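Local coordinates for fibronectin-binding protein (Streptococcus pyogenes, PDB 5A0L) that probably mediates covalent attachment of the bacterium to the host through an internal thioester, as an adhesin on the cell surface, at residues Asp142-Trp147 against Met164-Lys169; Tyr81-Arg86 against Tyr134-Pro139. One frame throughout, in Å; residues are numbered along the deposited sequence.

Both contacts lie within the thioester domain. They come in series along the chain: contact 2 joins Tyr-81 to Arg-86 with Tyr-134 to Pro-139, and contact 1 follows with Asp-142 to Trp-147 against Met-164 to Lys-169. Their centres are about 19 Å apart. Helix 120-135 relates them. Its C-terminal end takes part in contact 2, and its side chains also pack against Met-146, Trp-147 and Met-164 of contact 1. Contact 2 ties that end to the loop between helices 75-81 and 92-105. Contact 1 fixes the loop before helix 148-152 on helix 158-172. Both contacts are made by loops against helices; no barrel strand belongs to their segments.

Contact 1 of 2, residues Asp142-Trp147 against Met164-Lys169; sequences DVNKMW and MREALK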
loop_
_atom_site.group_PDB
_atom_site.type_symbol
_atom_site.label_atom_id
_atom_site.label_comp_id
_atom_site.label_asym_id
_atom_site.label_seq_id
_atom_site.Cartn_x
_atom_site.Cartn_y
_atom_site.Cartn_z
ATOM N N ASP A 142 -12.760 7.964 -12.796
ATOM C CA ASP A 142 -13.934 7.158 -13.128
ATOM C C ASP A 142 -14.255 6.180 -11.981
ATOM O O ASP A 142 -14.575 5.004 -12.235
ATOM C CB ASP A 142 -13.550 6.345 -14.388
ATOM C CG ASP A 142 -14.671 6.137 -15.327
ATOM O OD1 ASP A 142 -15.466 7.083 -15.499
ATOM O OD2 ASP A 142 -14.710 5.044 -15.952
ATOM N N VAL A 143 -14.205 6.650 -10.737
ATOM C CA VAL A 143 -14.324 5.718 -9.597
ATOM C C VAL A 143 -15.670 4.983 -9.613
ATOM O O VAL A 143 -15.722 3.810 -9.257
ATOM C CB VAL A 143 -14.064 6.426 -8.241
ATOM C CG1 VAL A 143 -14.361 5.507 -7.054
ATOM C CG2 VAL A 143 -12.647 6.957 -8.167
ATOM N N ASN A 144 -16.738 5.652 -10.051
ATOM C CA ASN A 144 -18.060 5.014 -10.061
ATOM C C ASN A 144 -18.186 3.819 -10.960
ATOM O O ASN A 144 -19.141 3.051 -10.819
ATOM C CB ASN A 144 -19.149 6.001 -10.457
ATOM C CG ASN A 144 -19.510 6.930 -9.349
ATOM O OD1 ASN A 144 -19.161 6.709 -8.193
ATOM N ND2 ASN A 144 -20.245 7.984 -9.696
ATOM N N LYS A 145 -17.259 3.673 -11.911
ATOM C CA LYS A 145 -17.240 2.511 -12.794
ATOM C C LYS A 145 -16.146 1.508 -12.450
ATOM O O LYS A 145 -16.031 0.491 -13.101
ATOM C CB LYS A 145 -17.103 2.957 -14.259
ATOM C CG LYS A 145 -18.335 3.650 -14.822
ATOM C CD LYS A 145 -18.078 4.261 -16.176
ATOM C CE LYS A 145 -19.387 4.668 -16.844
ATOM N NZ LYS A 145 -20.200 5.604 -15.999
ATOM N N MET A 146 -15.343 1.775 -11.430
ATOM C CA MET A 146 -14.241 0.859 -11.122
ATOM C C MET A 146 -14.778 -0.484 -10.677
ATOM O O MET A 146 -15.749 -0.569 -9.917
ATOM C CB MET A 146 -13.296 1.457 -10.090
ATOM C CG MET A 146 -12.435 2.555 -10.694
ATOM S SD MET A 146 -11.356 3.335 -9.478
ATOM C CE MET A 146 -10.142 2.078 -9.257
ATOM N N TRP A 147 -14.107 -1.526 -11.161
ATOM C CA TRP A 147 -14.445 -2.930 -10.853
ATOM C C TRP A 147 -15.821 -3.364 -11.395
ATOM O O TRP A 147 -16.346 -4.420 -11.005
ATOM C CB TRP A 147 -14.309 -3.220 -9.340
ATOM C CG TRP A 147 -12.979 -2.848 -8.816
ATOM C CD1 TRP A 147 -11.796 -3.423 -9.132
ATOM C CD2 TRP A 147 -12.678 -1.784 -7.896
ATOM N NE1 TRP A 147 -10.773 -2.779 -8.471
ATOM C CE2 TRP A 147 -11.291 -1.766 -7.708
ATOM C CE3 TRP A 147 -13.458 -0.849 -7.223
ATOM C CZ2 TRP A 147 -10.672 -0.877 -6.842
ATOM C CZ3 TRP A 147 -12.839 0.045 -6.371
ATOM C CH2 TRP A 147 -11.464 0.034 -6.192
ATOM N N MET A 164 -16.359 -0.458 -1.826
ATOM C CA MET A 164 -14.990 -0.150 -2.290
ATOM C C MET A 164 -14.892 1.214 -2.971
ATOM O O MET A 164 -13.958 1.980 -2.708
ATOM C CB MET A 164 -14.539 -1.239 -3.265
ATOM C CG MET A 164 -14.292 -2.617 -2.592
ATOM S SD MET A 164 -14.188 -3.974 -3.800
ATOM C CE MET A 164 -12.591 -3.613 -4.564
ATOM N N ARG A 165 -15.844 1.505 -3.844
ATOM C CA ARG A 165 -15.837 2.780 -4.546
ATOM C C ARG A 165 -15.997 3.938 -3.576
ATOM O O ARG A 165 -15.278 4.943 -3.697
ATOM C CB ARG A 165 -16.965 2.821 -5.570
ATOM C CG ARG A 165 -16.787 1.858 -6.711
ATOM C CD ARG A 165 -18.067 1.714 -7.532
ATOM N NE ARG A 165 -17.902 0.847 -8.692
ATOM C CZ ARG A 165 -18.884 0.270 -9.375
ATOM N NH1 ARG A 165 -20.141 0.472 -9.042
ATOM N NH2 ARG A 165 -18.596 -0.532 -10.391
ATOM N N GLU A 166 -16.912 3.818 -2.614
ATOM C CA GLU A 166 -17.102 4.902 -1.676
ATOM C C GLU A 166 -15.884 5.118 -0.798
ATOM O O GLU A 166 -15.509 6.260 -0.481
ATOM C CB GLU A 166 -18.398 4.674 -0.857
ATOM C CG GLU A 166 -19.662 4.753 -1.712
ATOM C CD GLU A 166 -19.729 6.030 -2.564
ATOM O OE1 GLU A 166 -19.720 7.125 -1.963
ATOM O OE2 GLU A 166 -19.778 5.951 -3.841
ATOM N N ALA A 167 -15.248 4.028 -0.381
ATOM C CA ALA A 167 -14.043 4.120 0.430
ATOM C C ALA A 167 -12.927 4.827 -0.344
ATOM O O ALA A 167 -12.223 5.675 0.204
ATOM C CB ALA A 167 -13.594 2.763 0.918
ATOM N N LEU A 168 -12.750 4.424 -1.598
ATOM C CA LEU A 168 -11.679 5.017 -2.403
ATOM C C LEU A 168 -11.861 6.549 -2.536
ATOM O O LEU A 168 -10.899 7.314 -2.388
ATOM C CB LEU A 168 -11.614 4.324 -3.755
ATOM C CG LEU A 168 -10.496 4.814 -4.671
ATOM C CD1 LEU A 168 -9.137 4.745 -4.012
ATOM C CD2 LEU A 168 -10.516 3.993 -5.961
ATOM N N LYS A 169 -13.088 6.986 -2.772
ATOM C CA LYS A 169 -13.360 8.409 -2.879
ATOM C C LYS A 169 -12.957 9.149 -1.596
ATOM O O LYS A 169 -12.365 10.227 -1.650
ATOM C CB LYS A 169 -14.837 8.654 -3.143
ATOM C CG LYS A 169 -15.311 8.219 -4.500
ATOM C CD LYS A 169 -16.814 8.477 -4.626
ATOM C CE LYS A 169 -17.346 7.896 -5.897
ATOM N NZ LYS A 169 -18.831 7.991 -5.934
#
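Trp-147 lays its six-membered ring under the methyl end of Met-164. The CE atom of Met-164 sits 3.7 Å from the centroid of that ring, only 8° off the ring normal, so this is a CH-pi contact over the face. The Met-164 chain bends at its last torsion (chi3 71°), which turns CE onto the ring. The sulfur stands farther above the same face in a Met-aromatic contact. On the opposite face CB of Met-146 lies toward the rim of the ring. Leu-168 comes in obliquely to the ring, with its CD2 3.7 Å from SD of Met-146 and 4.1 Å from CH2 of Trp-147.

Arg-165 runs out extended past the carbonyl of Val-143. It grips one backbone oxygen side-on: NE and NH2 each lie 2.9 Å from O of Met-146. That oxygen is in the guanidinium plane, but NH2 comes from above the carbonyl plane. The carbonyl oxygen of Asn-144 rests over the centre of one guanidinium face, 3.1 Å from CZ. NH2 also forms a salt bridge with Glu-148. These bonds probably fix the rotation of the guanidinium.

Farther along the helix, the extended Lys-169 passes CG1 of Val-143, with its CG 3.8 Å away. Its NZ reaches OD1 of Asn-144 on a lone pair at 2.6 Å. The same ammonium makes a salt bridge to OE2 of Glu-166, one turn back on the helix. The ammonium thus meets a neutral amide oxygen and a carboxylate, and the carboxylate probably offsets its charge.

This is loop-to-helix packing in the helical part of the thioester domain. An apolar layer faces helix 120-135, and Trp-147 is at the N-cap position of helix 148-152.

Contact 2 of 2, residues Tyr81-Arg86 against Tyr134-Pro139; sequences YAANPR and YSDSAP
Ala-82 touches first, its CB pressing on the carbonyl oxygen of Ser-135 at 3.4 Å. That oxygen serves several neighbours at the end of helix 120-135. A water accepts from the Ala-83 backbone N and may donate to the same oxygen, though it has more acceptors in reach than protons. The CB of Ala-83 rests against OD1 of Asp-136.

Asn-84 binds the Ser-135 oxygen directly. Its N lies 3.2 Å from O of Ser-135, in the carbonyl plane. Its own carbonyl turns to Ser-137, whose OG donates to O of Asn-84 at 2.7 Å, tilted 33° from that carbonyl plane. The Asn-84 side chain swings CG opposite its backbone N (chi1 -171°), and ND2 is bridged by a second water to O of Asp-136.

Pro-85 has no N-H to give. Its CA instead makes a CA-H...O contact with O of Tyr-134 at 3.2 Å.

Arg-86 N donates to that same Tyr-134 oxygen at 2.8 Å. Its CB meets the Tyr-134 ring obliquely. Beyond, the side chain bends at chi3 (-66°) and brings one guanidinium face near CB of Ser-137, which lies toward its rim. NH2 makes a weak bond to O of Ala-138, while NE bonds to the backbone O of Tyr-133, whose ring also forms a cation-pi pair with the guanidinium.

OD2 of Asp-136, just past the helix, accepts from OG of Ser-135 and from N of Leu-52. Backbone N-H groups of Asn-84 and Arg-86, from a loop distant in sequence, bond to the carbonyls of Ser-135 and Tyr-134. This is loop-to-helix-end packing at the C-terminus of helix 120-135, at the surface of the thioester domain.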
loop_
_atom_site.group_PDB
_atom_site.type_symbol
_atom_site.label_atom_id
_atom_site.label_comp_id
_atom_site.label_asym_id
_atom_site.label_seq_id
_atom_site.Cartn_x
_atom_site.Cartn_y
_atom_site.Cartn_z
ATOM N N TYR A 81 11.529 7.992 -3.595
ATOM C CA TYR A 81 11.308 6.573 -3.929
ATOM C C TYR A 81 10.092 6.313 -4.801
ATOM O O TYR A 81 9.843 5.152 -5.168
ATOM C CB TYR A 81 11.305 5.713 -2.642
ATOM C CG TYR A 81 12.674 5.692 -2.016
ATOM C CD1 TYR A 81 13.704 4.889 -2.548
ATOM C CD2 TYR A 81 13.003 6.474 -0.944
ATOM C CE1 TYR A 81 14.974 4.921 -2.025
ATOM C CE2 TYR A 81 14.264 6.497 -0.404
ATOM C CZ TYR A 81 15.259 5.723 -0.941
ATOM O OH TYR A 81 16.538 5.738 -0.406
ATOM N N ALA A 82 9.314 7.371 -5.075
ATOM C CA ALA A 82 8.183 7.341 -5.991
ATOM C C ALA A 82 8.614 7.716 -7.425
ATOM O O ALA A 82 9.532 8.520 -7.600
ATOM C CB ALA A 82 7.106 8.292 -5.549
ATOM N N ALA A 83 7.872 7.230 -8.417
ATOM C CA ALA A 83 8.175 7.524 -9.820
ATOM C C ALA A 83 7.549 8.816 -10.322
ATOM O O ALA A 83 8.156 9.493 -11.136
ATOM C CB ALA A 83 7.756 6.377 -10.728
ATOM N N ASN A 84 6.346 9.142 -9.866
ATOM C CA ASN A 84 5.626 10.310 -10.347
ATOM C C ASN A 84 4.668 10.799 -9.254
ATOM O O ASN A 84 3.450 10.732 -9.420
ATOM C CB ASN A 84 4.879 9.988 -11.639
ATOM C CG ASN A 84 4.292 11.228 -12.303
ATOM O OD1 ASN A 84 4.718 12.354 -12.041
ATOM N ND2 ASN A 84 3.304 11.026 -13.137
ATOM N N PRO A 85 5.245 11.273 -8.150
ATOM C CA PRO A 85 4.415 11.596 -7.001
ATOM C C PRO A 85 3.530 12.802 -7.268
ATOM O O PRO A 85 3.921 13.731 -8.028
ATOM C CB PRO A 85 5.427 11.868 -5.898
ATOM C CG PRO A 85 6.694 12.264 -6.613
ATOM C CD PRO A 85 6.687 11.438 -7.873
ATOM N N ARG A 86 2.374 12.831 -6.636
ATOM C CA ARG A 86 1.411 13.909 -6.783
ATOM C C ARG A 86 1.741 14.965 -5.759
ATOM O O ARG A 86 1.348 14.871 -4.597
ATOM C CB ARG A 86 0.011 13.348 -6.602
ATOM C CG ARG A 86 -1.108 14.355 -6.887
ATOM C CD ARG A 86 -2.488 13.775 -6.647
ATOM N NE ARG A 86 -2.797 12.707 -7.580
ATOM C CZ ARG A 86 -3.294 12.866 -8.796
ATOM N NH1 ARG A 86 -3.495 14.090 -9.299
ATOM N NH2 ARG A 86 -3.540 11.795 -9.542
ATOM N N TYR A 134 -1.252 8.899 -5.168
ATOM C CA TYR A 134 -0.202 9.789 -4.682
ATOM C C TYR A 134 1.198 9.433 -5.154
ATOM O O TYR A 134 2.018 10.332 -5.346
ATOM C CB TYR A 134 -0.250 9.908 -3.156
ATOM C CG TYR A 134 -1.421 10.718 -2.645
ATOM C CD1 TYR A 134 -1.484 12.106 -2.858
ATOM C CD2 TYR A 134 -2.500 10.119 -2.003
ATOM C CE1 TYR A 134 -2.569 12.845 -2.453
ATOM C CE2 TYR A 134 -3.582 10.886 -1.547
ATOM C CZ TYR A 134 -3.620 12.242 -1.795
ATOM O OH TYR A 134 -4.654 13.018 -1.373
ATOM N N SER A 135 1.545 8.155 -5.283
ATOM C CA SER A 135 2.912 7.767 -5.648
ATOM C C SER A 135 3.182 7.909 -7.149
ATOM O O SER A 135 4.344 8.172 -7.543
ATOM C CB SER A 135 3.213 6.310 -5.236
ATOM O OG SER A 135 2.395 5.373 -5.906
ATOM N N ASP A 136 2.162 7.665 -7.959
ATOM C CA ASP A 136 2.274 7.610 -9.412
ATOM C C ASP A 136 1.329 8.560 -10.130
ATOM O O ASP A 136 1.230 8.532 -11.348
ATOM C CB ASP A 136 2.102 6.148 -9.892
ATOM C CG ASP A 136 3.284 5.297 -9.514
ATOM O OD1 ASP A 136 4.291 5.334 -10.277
ATOM O OD2 ASP A 136 3.275 4.629 -8.460
ATOM N N SER A 137 0.653 9.416 -9.350
ATOM C CA SER A 137 -0.314 10.339 -9.938
ATOM C C SER A 137 -1.317 9.593 -10.809
ATOM O O SER A 137 -1.761 10.083 -11.826
ATOM C CB SER A 137 0.371 11.492 -10.680
ATOM O OG SER A 137 1.198 12.216 -9.792
ATOM N N ALA A 138 -1.754 8.420 -10.334
ATOM C CA ALA A 138 -2.789 7.676 -11.054
ATOM C C ALA A 138 -4.067 8.522 -11.040
ATOM O O ALA A 138 -4.459 8.989 -9.984
ATOM C CB ALA A 138 -3.065 6.330 -10.381
ATOM N N PRO A 139 -4.713 8.716 -12.189
ATOM C CA PRO A 139 -5.819 9.715 -12.225
ATOM C C PRO A 139 -7.100 9.478 -11.401
ATOM O O PRO A 139 -7.699 10.403 -10.766
ATOM C CB PRO A 139 -6.129 9.797 -13.729
ATOM C CG PRO A 139 -4.897 9.382 -14.408
ATOM C CD PRO A 139 -4.166 8.423 -13.521
HETATM O O HOH W 1 5.962 5.339 -7.715
HETATM O O HOH W 2 2.613 8.501 -14.010
#